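Local atomic coordinates of outer membrane protein SusF (Bacteroides thetaiotaomicron, PDB entry 4FE9), a protein that binds starch at the bacterial cell surface through carbohydrate-binding modules, before the glucan is transported into the periplasm for degradation. Residues A147-G152 and P196-N201. Numbering follows the deposited sequence.
Sequences AVDPDG and PASAIN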
# COMPACT_ATOMS: atom_id res chain seq x y z
N ALA A 147 -11.27 -21.74 10.55
CA ALA A 147 -10.93 -22.32 9.24
C ALA A 147 -11.33 -21.37 8.10
O ALA A 147 -12.26 -20.61 8.22
CB ALA A 147 -11.62 -23.68 9.07
N VAL A 148 -10.57 -21.39 7.01
CA VAL A 148 -10.95 -20.69 5.80
C VAL A 148 -12.16 -21.37 5.14
O VAL A 148 -12.22 -22.60 5.08
CB VAL A 148 -9.78 -20.61 4.79
CG1 VAL A 148 -10.24 -19.95 3.51
CG2 VAL A 148 -8.63 -19.81 5.39
N ASP A 149 -13.22 -20.61 4.89
CA ASP A 149 -14.43 -21.19 4.28
C ASP A 149 -14.14 -21.49 2.80
O ASP A 149 -13.67 -20.61 2.10
CB ASP A 149 -15.62 -20.24 4.43
CG ASP A 149 -16.95 -20.92 4.12
OD1 ASP A 149 -17.79 -21.03 5.04
OD2 ASP A 149 -17.12 -21.44 3.00
N PRO A 150 -14.31 -22.77 2.37
CA PRO A 150 -13.96 -23.14 0.97
C PRO A 150 -14.81 -22.38 -0.08
O PRO A 150 -14.33 -22.10 -1.18
CB PRO A 150 -14.26 -24.66 0.90
CG PRO A 150 -15.08 -24.98 2.14
CD PRO A 150 -14.68 -23.95 3.19
N ASP A 151 -15.97 -21.92 0.33
CA ASP A 151 -16.84 -21.18 -0.57
C ASP A 151 -16.77 -19.66 -0.36
O ASP A 151 -17.58 -18.93 -0.90
CB ASP A 151 -18.27 -21.67 -0.42
CG ASP A 151 -18.42 -23.13 -0.79
OD1 ASP A 151 -18.15 -23.46 -1.96
OD2 ASP A 151 -18.64 -23.98 0.12
N GLY A 152 -15.81 -19.19 0.41
CA GLY A 152 -15.52 -17.75 0.45
C GLY A 152 -16.32 -16.98 1.50
O GLY A 152 -16.83 -17.56 2.45
N PRO A 196 -18.82 -16.03 6.63
CA PRO A 196 -18.42 -17.15 5.80
C PRO A 196 -19.61 -17.69 5.01
O PRO A 196 -20.74 -17.69 5.50
CB PRO A 196 -17.93 -18.20 6.82
CG PRO A 196 -18.56 -17.83 8.08
CD PRO A 196 -18.77 -16.34 8.06
N ALA A 197 -19.36 -18.18 3.80
CA ALA A 197 -20.42 -18.74 2.94
C ALA A 197 -21.30 -19.77 3.65
O ALA A 197 -22.51 -19.82 3.41
CB ALA A 197 -19.81 -19.34 1.66
N SER A 198 -20.72 -20.53 4.58
CA SER A 198 -21.49 -21.59 5.25
C SER A 198 -22.50 -21.03 6.27
O SER A 198 -23.39 -21.75 6.73
CB SER A 198 -20.55 -22.58 5.94
OG SER A 198 -19.64 -21.90 6.81
N ALA A 199 -22.38 -19.74 6.60
CA ALA A 199 -23.36 -19.08 7.51
C ALA A 199 -24.68 -18.69 6.81
O ALA A 199 -25.62 -18.20 7.45
CB ALA A 199 -22.73 -17.86 8.16
N ILE A 200 -24.68 -18.78 5.49
CA ILE A 200 -25.76 -18.18 4.69
C ILE A 200 -26.46 -19.24 3.87
O ILE A 200 -25.83 -19.91 3.05
CB ILE A 200 -25.20 -17.10 3.76
CG1 ILE A 200 -24.62 -15.94 4.59
CG2 ILE A 200 -26.33 -16.55 2.80
CD1 ILE A 200 -24.17 -14.82 3.75
N ASN A 201 -27.72 -19.50 4.19
CA ASN A 201 -28.48 -20.54 3.48
C ASN A 201 -29.78 -19.98 2.90
O ASN A 201 -30.66 -19.59 3.64
CB ASN A 201 -28.79 -21.70 4.44
CG ASN A 201 -27.51 -22.40 4.94
OD1 ASN A 201 -26.82 -23.03 4.17
ND2 ASN A 201 -27.13 -22.14 6.18
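The carboxylate of Asp149 reaches across to the start of the 3-10 turn 197-199, where its OD1 takes two bonds from Ser198. The hydroxyl OG donates nearly along the C-O axis of OD1 at 2.7 Å, and the backbone N of Ser198 comes from above the carboxylate plane, 3.0 Å from the same OD1. Ser198 chi1 of 53° sets OG between its own N and carbonyl carbon, which lets both donors converge on one oxygen. Asp149 extends with CG opposite its backbone N (chi1 -167°), and its other oxygen, OD2, turns back to accept from Asp151 N through the anti lone pair at 2.9 Å, an Asx turn laid over the type I beta turn 149-152. Pro196 CB packs beside the carboxylate, 3.3 Å from OD1. On the OD2 side the Ala197 methyl sits against Asp151, CB to CB 3.5 Å, and Ala197 N donates to Gly152 O at 2.9 Å, continuing the pairing of strands 153-157 and 191-196 in the first carbohydrate-binding module. With an alanine at position 149, Ser198 N and OG and Asp151 N would probably lose their acceptor oxygens, leaving the turns joined here mainly by Ala197 N to Gly152 O. Three donors around one buried carboxylate probably offset its negative charge and fix its rotation, tying the two turns together.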